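Local coordinates for protein trehalose-6-phosphate phosphatase (Candida albicans, PDB 5DXF) that belongs to glycosyltransferase family 20 and has the two-domain GT-B fold, in which two Rossmann-like halves face each other across a cleft, at residues N35-L40 with A67-Q72; I200-D205 with T518-I523; Y207-P212 with F226-P231; G300-K305 with T511-T516. One frame throughout, in Å; residues are numbered along the deposited sequence.

Contact 1 of 4, residues N35-L40 with A67-Q72; sequences NVMTSL and ALYSSQ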
loop_
_atom_site.group_PDB
_atom_site.type_symbol
_atom_site.label_atom_id
_atom_site.label_comp_id
_atom_site.label_asym_id
_atom_site.label_seq_id
_atom_site.Cartn_x
_atom_site.Cartn_y
_atom_site.Cartn_z
ATOM N N ASN A 35 14.010 -10.272 5.003
ATOM C CA ASN A 35 12.830 -9.630 4.468
ATOM C C ASN A 35 12.998 -9.615 2.991
ATOM O O ASN A 35 14.027 -9.189 2.501
ATOM C CB ASN A 35 12.723 -8.203 4.965
ATOM C CG ASN A 35 11.349 -7.876 5.478
ATOM O OD1 ASN A 35 10.546 -8.762 5.724
ATOM N ND2 ASN A 35 11.073 -6.599 5.650
ATOM N N VAL A 36 11.998 -10.107 2.281
ATOM C CA VAL A 36 12.101 -10.255 0.842
ATOM C C VAL A 36 11.055 -9.404 0.152
ATOM O O VAL A 36 9.896 -9.429 0.517
ATOM C CB VAL A 36 11.957 -11.720 0.406
ATOM C CG1 VAL A 36 12.703 -11.943 -0.896
ATOM C CG2 VAL A 36 12.474 -12.666 1.477
ATOM N N MET A 37 11.480 -8.649 -0.848
ATOM C CA MET A 37 10.647 -7.624 -1.444
ATOM C C MET A 37 10.694 -7.597 -2.962
ATOM O O MET A 37 11.600 -8.150 -3.570
ATOM C CB MET A 37 11.076 -6.265 -0.914
ATOM C CG MET A 37 10.094 -5.634 0.041
ATOM S SD MET A 37 10.915 -4.401 1.040
ATOM C CE MET A 37 10.251 -4.810 2.642
ATOM N N THR A 38 9.702 -6.956 -3.569
ATOM C CA THR A 38 9.705 -6.760 -5.011
ATOM C C THR A 38 10.881 -5.908 -5.439
ATOM O O THR A 38 11.550 -6.210 -6.410
ATOM C CB THR A 38 8.431 -6.044 -5.486
ATOM O OG1 THR A 38 7.280 -6.828 -5.170
ATOM C CG2 THR A 38 8.473 -5.822 -6.972
ATOM N N SER A 39 11.115 -4.816 -4.744
ATOM C CA SER A 39 12.177 -3.929 -5.156
ATOM C C SER A 39 12.867 -3.314 -3.966
ATOM O O SER A 39 12.275 -3.176 -2.904
ATOM C CB SER A 39 11.625 -2.838 -6.068
ATOM O OG SER A 39 11.033 -1.802 -5.315
ATOM N N LEU A 40 14.120 -2.931 -4.164
ATOM C CA LEU A 40 14.896 -2.266 -3.133
ATOM C C LEU A 40 14.339 -0.884 -2.832
ATOM O O LEU A 40 13.781 -0.234 -3.701
ATOM C CB LEU A 40 16.364 -2.182 -3.543
ATOM C CG LEU A 40 17.266 -3.328 -3.078
ATOM C CD1 LEU A 40 16.781 -4.647 -3.636
ATOM C CD2 LEU A 40 18.703 -3.087 -3.487
ATOM N N ALA A 67 4.762 2.034 4.609
ATOM C CA ALA A 67 4.434 1.259 5.784
ATOM C C ALA A 67 5.353 0.058 5.805
ATOM O O ALA A 67 5.914 -0.287 6.823
ATOM C CB ALA A 67 2.989 0.827 5.739
ATOM N N LEU A 68 5.526 -0.546 4.641
ATOM C CA LEU A 68 6.441 -1.666 4.435
ATOM C C LEU A 68 7.888 -1.279 4.694
ATOM O O LEU A 68 8.615 -1.990 5.393
ATOM C CB LEU A 68 6.314 -2.216 3.010
ATOM C CG LEU A 68 7.168 -3.438 2.683
ATOM C CD1 LEU A 68 6.813 -4.619 3.594
ATOM C CD2 LEU A 68 7.024 -3.801 1.203
ATOM N N TYR A 69 8.303 -0.165 4.123
ATOM C CA TYR A 69 9.659 0.305 4.286
ATOM C C TYR A 69 9.929 0.615 5.745
ATOM O O TYR A 69 10.994 0.341 6.262
ATOM C CB TYR A 69 9.897 1.521 3.404
ATOM C CG TYR A 69 9.997 1.164 1.944
ATOM C CD1 TYR A 69 10.562 -0.028 1.548
ATOM C CD2 TYR A 69 9.516 2.014 0.961
ATOM C CE1 TYR A 69 10.654 -0.360 0.216
ATOM C CE2 TYR A 69 9.605 1.687 -0.372
ATOM C CZ TYR A 69 10.177 0.497 -0.737
ATOM O OH TYR A 69 10.271 0.157 -2.061
ATOM N N SER A 70 8.938 1.173 6.413
ATOM C CA SER A 70 9.068 1.475 7.816
ATOM C C SER A 70 9.308 0.187 8.572
ATOM O O SER A 70 10.120 0.150 9.484
ATOM C CB SER A 70 7.809 2.150 8.336
ATOM O OG SER A 70 7.450 3.242 7.527
ATOM N N SER A 71 8.607 -0.873 8.205
ATOM C CA SER A 71 8.827 -2.142 8.860
ATOM C C SER A 71 10.249 -2.623 8.603
ATOM O O SER A 71 10.950 -3.034 9.513
ATOM C CB SER A 71 7.815 -3.174 8.371
ATOM O OG SER A 71 8.295 -4.489 8.556
ATOM N N GLN A 72 10.719 -2.467 7.381
ATOM C CA GLN A 72 12.051 -2.918 7.064
ATOM C C GLN A 72 13.030 -2.161 7.937
ATOM O O GLN A 72 13.942 -2.744 8.497
ATOM C CB GLN A 72 12.339 -2.656 5.584
ATOM C CG GLN A 72 13.797 -2.470 5.208
ATOM C CD GLN A 72 14.623 -3.671 5.562
ATOM O OE1 GLN A 72 14.102 -4.766 5.676
ATOM N NE2 GLN A 72 15.915 -3.472 5.743
#
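Met37 overlaps Leu68 end to end, its CE methyl lying 3.4 Å from Leu68 CG, where the first strand of the Rossmann-like sheet meets the helix 66-76 that covers it. Strand 35-37 and helix 67-72 run roughly antiparallel, at 150°, with axes 10.6 Å apart. Methionine suits this place because its long, unbranched chain reaches from the strand to the helix and its bend at chi3 (-135°) turns CE into the isobutyl group. The sulfur of Met37 makes a Met-aromatic contact with Tyr69: SD is 5.3 Å from the ring centroid, approaching obliquely. Tyr69 sits one helical residue on, so a single methionine touches two neighbouring side chains.

At the other end, Asn35 and Gln72 slide past each other with their amide planes 32° apart. Both are buried polar groups, and Asn35 finds its strong partner elsewhere, its OD1 accepting a hydrogen bond from His204 NE2 on the adjacent strand. Leu68 also packs against His204 of strand 200-204 and His229 in the loop after strand 223-227. Between the two amides the approach is looser, with Asn35 ND2 stopping 3.5 Å from Gln72 OE1.

Contact 2 of 4, residues I200-D205 with T518-I523; sequences IIWIHD and TFICDI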
loop_
_atom_site.group_PDB
_atom_site.type_symbol
_atom_site.label_atom_id
_atom_site.label_comp_id
_atom_site.label_asym_id
_atom_site.label_seq_id
_atom_site.Cartn_x
_atom_site.Cartn_y
_atom_site.Cartn_z
ATOM N N ILE A 200 14.698 -17.089 9.702
ATOM C CA ILE A 200 13.265 -16.908 9.580
ATOM C C ILE A 200 13.071 -16.091 8.298
ATOM O O ILE A 200 13.753 -15.082 8.082
ATOM C CB ILE A 200 12.688 -16.221 10.847
ATOM C CG1 ILE A 200 11.161 -16.164 10.812
ATOM C CG2 ILE A 200 13.352 -14.866 11.083
ATOM C CD1 ILE A 200 10.562 -15.471 12.010
ATOM N N ILE A 201 12.176 -16.534 7.426
ATOM C CA ILE A 201 12.016 -15.879 6.136
ATOM C C ILE A 201 10.682 -15.175 6.005
ATOM O O ILE A 201 9.639 -15.758 6.258
ATOM C CB ILE A 201 12.170 -16.860 4.960
ATOM C CG1 ILE A 201 13.369 -17.769 5.178
ATOM C CG2 ILE A 201 12.351 -16.099 3.664
ATOM C CD1 ILE A 201 14.693 -17.070 4.984
ATOM N N TRP A 202 10.735 -13.912 5.607
ATOM C CA TRP A 202 9.541 -13.126 5.381
ATOM C C TRP A 202 9.533 -12.665 3.941
ATOM O O TRP A 202 10.488 -12.069 3.483
ATOM C CB TRP A 202 9.543 -11.922 6.312
ATOM C CG TRP A 202 8.221 -11.311 6.477
ATOM C CD1 TRP A 202 7.168 -11.435 5.648
ATOM C CD2 TRP A 202 7.797 -10.466 7.543
ATOM N NE1 TRP A 202 6.107 -10.725 6.122
ATOM C CE2 TRP A 202 6.469 -10.117 7.289
ATOM C CE3 TRP A 202 8.413 -9.970 8.689
ATOM C CZ2 TRP A 202 5.742 -9.299 8.131
ATOM C CZ3 TRP A 202 7.689 -9.160 9.526
ATOM C CH2 TRP A 202 6.369 -8.831 9.245
ATOM N N ILE A 203 8.453 -12.939 3.227
ATOM C CA ILE A 203 8.346 -12.528 1.835
ATOM C C ILE A 203 7.079 -11.744 1.575
ATOM O O ILE A 203 6.023 -12.069 2.105
ATOM C CB ILE A 203 8.386 -13.712 0.876
ATOM C CG1 ILE A 203 9.628 -14.553 1.120
ATOM C CG2 ILE A 203 8.381 -13.212 -0.549
ATOM C CD1 ILE A 203 9.311 -15.996 1.425
ATOM N N HIS A 204 7.166 -10.717 0.746
ATOM C CA HIS A 204 6.005 -9.878 0.510
ATOM C C HIS A 204 5.520 -9.803 -0.929
ATOM O O HIS A 204 6.287 -9.597 -1.852
ATOM C CB HIS A 204 6.270 -8.470 1.023
ATOM C CG HIS A 204 6.867 -8.427 2.390
ATOM N ND1 HIS A 204 6.195 -7.920 3.476
ATOM C CD2 HIS A 204 8.080 -8.806 2.844
ATOM C CE1 HIS A 204 6.961 -7.998 4.544
ATOM N NE2 HIS A 204 8.110 -8.536 4.188
ATOM N N ASP A 205 4.220 -9.991 -1.087
ATOM C CA ASP A 205 3.459 -9.568 -2.254
ATOM C C ASP A 205 3.485 -10.441 -3.501
ATOM O O ASP A 205 4.106 -11.484 -3.538
ATOM C CB ASP A 205 3.763 -8.118 -2.604
ATOM C CG ASP A 205 2.645 -7.191 -2.229
ATOM O OD1 ASP A 205 1.678 -7.644 -1.602
ATOM O OD2 ASP A 205 2.729 -5.999 -2.558
ATOM N N THR A 518 4.415 -8.617 16.110
ATOM C CA THR A 518 3.310 -9.566 16.209
ATOM C C THR A 518 3.364 -10.627 15.114
ATOM O O THR A 518 3.182 -11.812 15.393
ATOM C CB THR A 518 1.940 -8.856 16.137
ATOM O OG1 THR A 518 1.906 -7.775 17.077
ATOM C CG2 THR A 518 0.814 -9.833 16.444
ATOM N N PHE A 519 3.628 -10.213 13.876
ATOM C CA PHE A 519 3.626 -11.172 12.782
ATOM C C PHE A 519 4.780 -12.163 12.901
ATOM O O PHE A 519 4.586 -13.359 12.666
ATOM C CB PHE A 519 3.671 -10.474 11.422
ATOM C CG PHE A 519 3.350 -11.392 10.283
ATOM C CD1 PHE A 519 2.054 -11.840 10.084
ATOM C CD2 PHE A 519 4.346 -11.838 9.433
ATOM C CE1 PHE A 519 1.753 -12.702 9.048
ATOM C CE2 PHE A 519 4.053 -12.697 8.392
ATOM C CZ PHE A 519 2.754 -13.131 8.200
ATOM N N ILE A 520 5.967 -11.680 13.263
ATOM C CA ILE A 520 7.110 -12.570 13.444
ATOM C C ILE A 520 6.769 -13.586 14.536
ATOM O O ILE A 520 6.981 -14.801 14.376
ATOM C CB ILE A 520 8.407 -11.783 13.800
ATOM C CG1 ILE A 520 8.914 -11.010 12.576
ATOM C CG2 ILE A 520 9.491 -12.723 14.278
ATOM C CD1 ILE A 520 9.592 -9.682 12.892
ATOM N N CYS A 521 6.187 -13.080 15.622
ATOM C CA CYS A 521 5.743 -13.931 16.718
ATOM C C CYS A 521 4.721 -14.974 16.238
ATOM O O CYS A 521 4.737 -16.101 16.715
ATOM C CB CYS A 521 5.164 -13.088 17.859
ATOM S SG CYS A 521 6.408 -12.473 19.044
ATOM N N ASP A 522 3.866 -14.616 15.280
ATOM C CA ASP A 522 2.861 -15.554 14.769
ATOM C C ASP A 522 3.502 -16.648 13.903
ATOM O O ASP A 522 3.174 -17.840 14.038
ATOM C CB ASP A 522 1.783 -14.805 13.982
ATOM C CG ASP A 522 0.984 -13.842 14.850
ATOM O OD1 ASP A 522 0.941 -14.029 16.084
ATOM O OD2 ASP A 522 0.397 -12.893 14.293
ATOM N N ILE A 523 4.480 -16.248 13.099
ATOM C CA ILE A 523 5.156 -17.194 12.243
ATOM C C ILE A 523 5.805 -18.228 13.123
ATOM O O ILE A 523 5.686 -19.418 12.878
ATOM C CB ILE A 523 6.292 -16.513 11.465
ATOM C CG1 ILE A 523 5.746 -15.494 10.484
ATOM C CG2 ILE A 523 7.135 -17.519 10.704
ATOM C CD1 ILE A 523 6.817 -14.904 9.601
#
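Trp202 and Phe519 lie nearly parallel, their planes 28° apart, but slid along each other: the centroids of the indole six-membered ring and the phenyl ring are 4.9 Å apart and the two overlap little. The Phe519 ring lies over one face of the indole, toward its rim, while His204 sets CE1 against the opposite face. The flat indole is thus layered between a helix residue and its own strand neighbour two places on. A chi1 of -161°, which sets CG opposite the backbone N, carries the indole from strand 200-204 to helix 518-523, whose axis is 10.2 Å distant.

The Ile520 and Trp202 side chains cross at about a right angle, with Ile520 CG1 3.8 Å from Trp202 CZ3. The other branch turns to Ile200: CG2 of Ile520 meets CD1 of Ile200 at 3.7 Å, those two chains also crossing at about a right angle. Ile523, nearly one helical turn beyond Ile520, adds its CG2 at 4.2 Å from the same Ile200 CD1. Isoleucine suits position 520, since its two branches serve separate neighbours, while Ile200 meets both helix residues with CD1 alone. Trp515, earlier on this helix, extends the aromatic group by meeting the Trp202 ring as well.

The side chains that meet are hydrocarbon and aromatic, so the C-terminal helix is held to the sheet here by dispersion and the hydrophobic effect rather than by directed polar bonds.

Contact 3 of 4, residues Y207-P212 with F226-P231; sequences YLLLLP and FFLHVP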
loop_
_atom_site.group_PDB
_atom_site.type_symbol
_atom_site.label_atom_id
_atom_site.label_comp_id
_atom_site.label_asym_id
_atom_site.label_seq_id
_atom_site.Cartn_x
_atom_site.Cartn_y
_atom_site.Cartn_z
ATOM N N TYR A 207 4.729 -10.351 -6.554
ATOM C CA TYR A 207 5.887 -10.647 -7.389
ATOM C C TYR A 207 6.553 -11.951 -6.962
ATOM O O TYR A 207 7.288 -12.570 -7.731
ATOM C CB TYR A 207 6.903 -9.503 -7.330
ATOM C CG TYR A 207 6.568 -8.301 -8.187
ATOM C CD1 TYR A 207 7.271 -8.042 -9.355
ATOM C CD2 TYR A 207 5.556 -7.423 -7.823
ATOM C CE1 TYR A 207 6.975 -6.939 -10.139
ATOM C CE2 TYR A 207 5.255 -6.319 -8.597
ATOM C CZ TYR A 207 5.965 -6.083 -9.755
ATOM O OH TYR A 207 5.662 -4.986 -10.527
ATOM N N LEU A 208 6.282 -12.366 -5.731
ATOM C CA LEU A 208 6.989 -13.487 -5.126
ATOM C C LEU A 208 6.053 -14.600 -4.664
ATOM O O LEU A 208 6.330 -15.291 -3.682
ATOM C CB LEU A 208 7.828 -12.980 -3.954
ATOM C CG LEU A 208 8.809 -11.881 -4.366
ATOM C CD1 LEU A 208 9.625 -11.395 -3.181
ATOM C CD2 LEU A 208 9.706 -12.384 -5.487
ATOM N N LEU A 209 4.939 -14.753 -5.360
ATOM C CA LEU A 209 3.940 -15.766 -5.058
ATOM C C LEU A 209 4.458 -17.180 -5.224
ATOM O O LEU A 209 4.052 -18.086 -4.513
ATOM C CB LEU A 209 2.708 -15.567 -5.923
ATOM C CG LEU A 209 1.854 -14.358 -5.575
ATOM C CD1 LEU A 209 0.632 -14.325 -6.461
ATOM C CD2 LEU A 209 1.467 -14.354 -4.114
ATOM N N LEU A 210 5.304 -17.368 -6.222
ATOM C CA LEU A 210 5.919 -18.650 -6.503
ATOM C C LEU A 210 6.816 -19.138 -5.374
ATOM O O LEU A 210 6.881 -20.331 -5.093
ATOM C CB LEU A 210 6.722 -18.570 -7.796
ATOM C CG LEU A 210 5.896 -18.535 -9.080
ATOM C CD1 LEU A 210 6.769 -18.697 -10.313
ATOM C CD2 LEU A 210 4.817 -19.601 -9.036
ATOM N N LEU A 211 7.513 -18.206 -4.742
ATOM C CA LEU A 211 8.698 -18.482 -3.951
ATOM C C LEU A 211 8.562 -19.404 -2.743
ATOM O O LEU A 211 9.364 -20.302 -2.587
ATOM C CB LEU A 211 9.255 -17.147 -3.477
ATOM C CG LEU A 211 10.721 -17.011 -3.112
ATOM C CD1 LEU A 211 11.583 -17.057 -4.364
ATOM C CD2 LEU A 211 10.917 -15.702 -2.371
ATOM N N PRO A 212 7.549 -19.236 -1.912
ATOM C CA PRO A 212 7.450 -20.089 -0.715
ATOM C C PRO A 212 7.531 -21.611 -0.962
ATOM O O PRO A 212 8.172 -22.292 -0.142
ATOM C CB PRO A 212 6.086 -19.708 -0.137
ATOM C CG PRO A 212 5.858 -18.315 -0.621
ATOM C CD PRO A 212 6.412 -18.302 -2.001
ATOM N N PHE A 226 4.496 -15.629 4.676
ATOM C CA PHE A 226 4.174 -14.790 3.543
ATOM C C PHE A 226 3.083 -13.785 3.867
ATOM O O PHE A 226 2.054 -14.125 4.422
ATOM C CB PHE A 226 3.795 -15.632 2.331
ATOM C CG PHE A 226 3.596 -14.828 1.088
ATOM C CD1 PHE A 226 4.617 -14.678 0.181
ATOM C CD2 PHE A 226 2.393 -14.202 0.841
ATOM C CE1 PHE A 226 4.443 -13.929 -0.959
ATOM C CE2 PHE A 226 2.209 -13.451 -0.291
ATOM C CZ PHE A 226 3.237 -13.317 -1.192
ATOM N N PHE A 227 3.323 -12.536 3.515
ATOM C CA PHE A 227 2.314 -11.512 3.679
ATOM C C PHE A 227 1.916 -10.869 2.356
ATOM O O PHE A 227 2.755 -10.495 1.560
ATOM C CB PHE A 227 2.769 -10.447 4.658
ATOM C CG PHE A 227 1.659 -9.595 5.153
ATOM C CD1 PHE A 227 1.266 -8.489 4.454
ATOM C CD2 PHE A 227 0.993 -9.920 6.302
ATOM C CE1 PHE A 227 0.229 -7.707 4.897
ATOM C CE2 PHE A 227 -0.043 -9.142 6.760
ATOM C CZ PHE A 227 -0.425 -8.030 6.055
ATOM N N LEU A 228 0.620 -10.749 2.137
ATOM C CA LEU A 228 0.102 -10.129 0.926
ATOM C C LEU A 228 -0.395 -8.726 1.243
ATOM O O LEU A 228 -1.332 -8.557 2.019
ATOM C CB LEU A 228 -1.022 -10.974 0.327
ATOM C CG LEU A 228 -1.412 -10.629 -1.109
ATOM C CD1 LEU A 228 -0.300 -11.041 -2.061
ATOM C CD2 LEU A 228 -2.729 -11.286 -1.492
ATOM N N HIS A 229 0.242 -7.717 0.655
ATOM C CA HIS A 229 -0.139 -6.328 0.908
ATOM C C HIS A 229 -1.347 -5.948 0.063
ATOM O O HIS A 229 -2.177 -5.133 0.470
ATOM C CB HIS A 229 1.026 -5.375 0.618
ATOM C CG HIS A 229 2.184 -5.527 1.551
ATOM N ND1 HIS A 229 2.401 -4.670 2.611
ATOM C CD2 HIS A 229 3.199 -6.422 1.578
ATOM C CE1 HIS A 229 3.493 -5.036 3.252
ATOM N NE2 HIS A 229 3.998 -6.097 2.646
ATOM N N VAL A 230 -1.430 -6.541 -1.121
ATOM C CA VAL A 230 -2.548 -6.306 -2.025
ATOM C C VAL A 230 -3.736 -7.202 -1.671
ATOM O O VAL A 230 -3.567 -8.183 -0.944
ATOM C CB VAL A 230 -2.124 -6.552 -3.496
ATOM C CG1 VAL A 230 -1.217 -5.433 -3.964
ATOM C CG2 VAL A 230 -1.433 -7.904 -3.643
ATOM N N PRO A 231 -4.893 -6.936 -2.241
ATOM C CA PRO A 231 -6.075 -7.759 -2.000
ATOM C C PRO A 231 -5.964 -9.141 -2.621
ATOM O O PRO A 231 -5.191 -9.337 -3.535
ATOM C CB PRO A 231 -7.174 -6.985 -2.706
ATOM C CG PRO A 231 -6.714 -5.585 -2.677
ATOM C CD PRO A 231 -5.234 -5.632 -2.817
#
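Phe226 is the bump of this contact: its ring stands up from the end of strand 223-227 and fits the hollow formed by Leu208, Leu209 and Pro212, where the chain turns into helix 211-218. With CG opposite the backbone N (chi1 -174°), the ring extends out from the strand so that its far end enters this bend. Leu209 CD2 closes on the far end, 3.6 Å from Phe226 CZ, and Pro212 CG presses on the near flank, 3.9 Å from Phe226 CD1. Both cross the ring obliquely. Between them the carbonyl oxygen of Leu208 lies 3.6 Å from Phe226 CE1, so the backbone itself lines part of the hollow.

Leu228, two residues along, supplies a second, smaller bump. Its CD1 lies at the edge of the Phe226 ring, in its plane, and 4.3 Å from Leu209 CD2, so Leu209 rests on both side chains at once. The residue types fit their roles: phenylalanine gives a broad, rigid plug, leucine a branched end that follows its outline, and proline a compact ring that suits the first turn of a helix. Behind Leu209 stand Tyr180 of helix 173-194 and Phe160 of helix 147-160, while Ile203 of the neighbouring strand touches Phe226.

Strand 200-204, helix 211-218 and strand 223-227 make a beta-alpha-beta unit, and this plug packs the chain leading into the crossover helix, with Pro212, onto the sheet, as in Rossmann-like domains.

Contact 4 of 4, residues G300-K305 with T511-T516; sequences GIDTEK and TVQNWT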
loop_
_atom_site.group_PDB
_atom_site.type_symbol
_atom_site.label_atom_id
_atom_site.label_comp_id
_atom_site.label_asym_id
_atom_site.label_seq_id
_atom_site.Cartn_x
_atom_site.Cartn_y
_atom_site.Cartn_z
ATOM N N GLY A 300 0.371 -1.457 9.892
ATOM C CA GLY A 300 0.276 -0.127 10.464
ATOM C C GLY A 300 1.427 0.743 9.994
ATOM O O GLY A 300 2.365 0.250 9.367
ATOM N N ILE A 301 1.317 2.032 10.278
ATOM C CA ILE A 301 2.360 3.010 10.005
ATOM C C ILE A 301 3.359 3.166 11.145
ATOM O O ILE A 301 3.127 2.710 12.248
ATOM C CB ILE A 301 1.770 4.378 9.632
ATOM C CG1 ILE A 301 0.728 4.818 10.639
ATOM C CG2 ILE A 301 1.119 4.315 8.269
ATOM C CD1 ILE A 301 -0.001 6.071 10.221
ATOM N N ASP A 302 4.476 3.819 10.865
ATOM C CA ASP A 302 5.425 4.162 11.901
ATOM C C ASP A 302 4.949 5.451 12.494
ATOM O O ASP A 302 5.302 6.521 12.044
ATOM C CB ASP A 302 6.795 4.382 11.303
ATOM C CG ASP A 302 7.834 4.636 12.338
ATOM O OD1 ASP A 302 7.477 5.122 13.422
ATOM O OD2 ASP A 302 9.006 4.334 12.073
ATOM N N THR A 303 4.117 5.328 13.510
ATOM C CA THR A 303 3.421 6.458 14.082
ATOM C C THR A 303 4.327 7.491 14.717
ATOM O O THR A 303 4.094 8.680 14.596
ATOM C CB THR A 303 2.413 5.982 15.123
ATOM O OG1 THR A 303 1.663 4.905 14.572
ATOM C CG2 THR A 303 1.472 7.080 15.464
ATOM N N GLU A 304 5.346 7.037 15.420
ATOM C CA GLU A 304 6.227 7.964 16.136
ATOM C C GLU A 304 6.988 8.874 15.174
ATOM O O GLU A 304 7.103 10.075 15.424
ATOM C CB GLU A 304 7.210 7.211 17.062
ATOM C CG GLU A 304 8.464 6.587 16.416
ATOM C CD GLU A 304 9.551 6.263 17.437
ATOM O OE1 GLU A 304 9.753 7.074 18.368
ATOM O OE2 GLU A 304 10.203 5.201 17.314
ATOM N N LYS A 305 7.483 8.318 14.072
ATOM C CA LYS A 305 8.264 9.101 13.126
ATOM C C LYS A 305 7.390 10.070 12.344
ATOM O O LYS A 305 7.778 11.211 12.120
ATOM C CB LYS A 305 9.031 8.194 12.157
ATOM C CG LYS A 305 9.897 8.976 11.179
ATOM C CD LYS A 305 11.096 8.172 10.705
ATOM C CE LYS A 305 12.124 9.089 10.072
ATOM N NZ LYS A 305 12.442 10.204 11.002
ATOM N N THR A 511 0.898 0.034 15.561
ATOM C CA THR A 511 2.054 0.701 14.986
ATOM C C THR A 511 2.650 -0.252 13.972
ATOM O O THR A 511 2.346 -1.451 14.003
ATOM C CB THR A 511 3.098 1.059 16.055
ATOM O OG1 THR A 511 3.719 -0.146 16.513
ATOM C CG2 THR A 511 2.436 1.757 17.239
ATOM N N VAL A 512 3.483 0.254 13.067
ATOM C CA VAL A 512 4.180 -0.654 12.159
ATOM C C VAL A 512 4.989 -1.631 13.052
ATOM O O VAL A 512 4.822 -2.839 12.940
ATOM C CB VAL A 512 5.082 0.089 11.113
ATOM C CG1 VAL A 512 6.294 0.764 11.771
ATOM C CG2 VAL A 512 5.512 -0.876 9.988
ATOM N N GLN A 513 5.776 -1.098 13.994
ATOM C CA GLN A 513 6.661 -1.886 14.859
ATOM C C GLN A 513 5.937 -3.051 15.544
ATOM O O GLN A 513 6.395 -4.205 15.504
ATOM C CB GLN A 513 7.326 -0.978 15.907
ATOM C CG GLN A 513 8.190 0.140 15.312
ATOM C CD GLN A 513 7.391 1.395 14.984
ATOM O OE1 GLN A 513 6.161 1.399 15.053
ATOM N NE2 GLN A 513 8.091 2.467 14.638
ATOM N N ASN A 514 4.789 -2.757 16.138
ATOM C CA ASN A 514 4.034 -3.785 16.828
ATOM C C ASN A 514 3.445 -4.788 15.844
ATOM O O ASN A 514 3.269 -5.955 16.184
ATOM C CB ASN A 514 2.923 -3.166 17.692
ATOM C CG ASN A 514 2.047 -4.217 18.357
ATOM O OD1 ASN A 514 0.921 -4.463 17.926
ATOM N ND2 ASN A 514 2.563 -4.845 19.411
ATOM N N TRP A 515 3.023 -4.311 14.678
ATOM C CA TRP A 515 2.491 -5.195 13.658
ATOM C C TRP A 515 3.585 -6.115 13.187
ATOM O O TRP A 515 3.398 -7.311 13.060
ATOM C CB TRP A 515 1.931 -4.385 12.489
ATOM C CG TRP A 515 1.642 -5.172 11.240
ATOM C CD1 TRP A 515 0.454 -5.702 10.871
ATOM C CD2 TRP A 515 2.559 -5.492 10.194
ATOM N NE1 TRP A 515 0.567 -6.341 9.673
ATOM C CE2 TRP A 515 1.854 -6.223 9.234
ATOM C CE3 TRP A 515 3.908 -5.229 9.977
ATOM C CZ2 TRP A 515 2.451 -6.696 8.078
ATOM C CZ3 TRP A 515 4.496 -5.696 8.841
ATOM C CH2 TRP A 515 3.774 -6.419 7.900
ATOM N N THR A 516 4.753 -5.550 12.953
ATOM C CA THR A 516 5.867 -6.350 12.494
ATOM C C THR A 516 6.314 -7.354 13.555
ATOM O O THR A 516 6.601 -8.499 13.254
ATOM C CB THR A 516 7.007 -5.507 11.859
ATOM O OG1 THR A 516 8.282 -5.987 12.286
ATOM C CG2 THR A 516 6.872 -4.022 12.171
#
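Hydrogen bonds link Ile301 to Val512 and Asp302 to Gln513. Val512 N, in the first turn of its helix, donates a hydrogen bond to Ile301 O at 2.6 Å, coming from 52° above the carbonyl plane. Gln513, its chain bent at chi2, directs NE2 to Asp302 OD1, 3.0 Å away; the oxygen lies nearly in the glutamine amide plane, but the carboxylate is turned almost perpendicular to it, at 85°.

Helix capping comes next. Asp302 is the N-cap of helix 303-311, and the same OD1 accepts from Lys305 N on the carboxylate face opposite Gln513. Thr511 is the N-cap of helix 512-526, its OG1 taking a bond from Asn514 N at 2.8 Å. Short acceptor side chains suit both positions.

Packing fills the rest. Val512 CG1 lies 3.5 Å from Asp302 CA, and Gly300, with no side chain, brings its backbone N over one face of the Trp515 ring, whose NE1 bonds to Leu297 O.

Around this junction, helix 66-76 covers Val512 and Gln513 through Ser71 and Phe74, Ile301 packs on helix 439-447, and Trp515 meets Phe227 edge-to-face at strand 223-227.

Contacts 1, 2 and 3 form a compact group, their centres about 12 Å from one another, all on the large mixed sheet, where strands 34-37, 200-204 and 223-227 lie side by side. Contact 4 lies about 13 Å from contact 1, 15 Å from contact 2 and 21 Å from contact 3, centre to centre. It shares helix 512-526 with contact 2, and it touches helix 66-76 of contact 1. Along the chain contact 1 closes first; contacts 3 and 4 are both nested in the long loop that contact 2 closes. The last helix thus returns to the N-terminal sheet after the chain has built the other two sheets, as in many GT-B proteins.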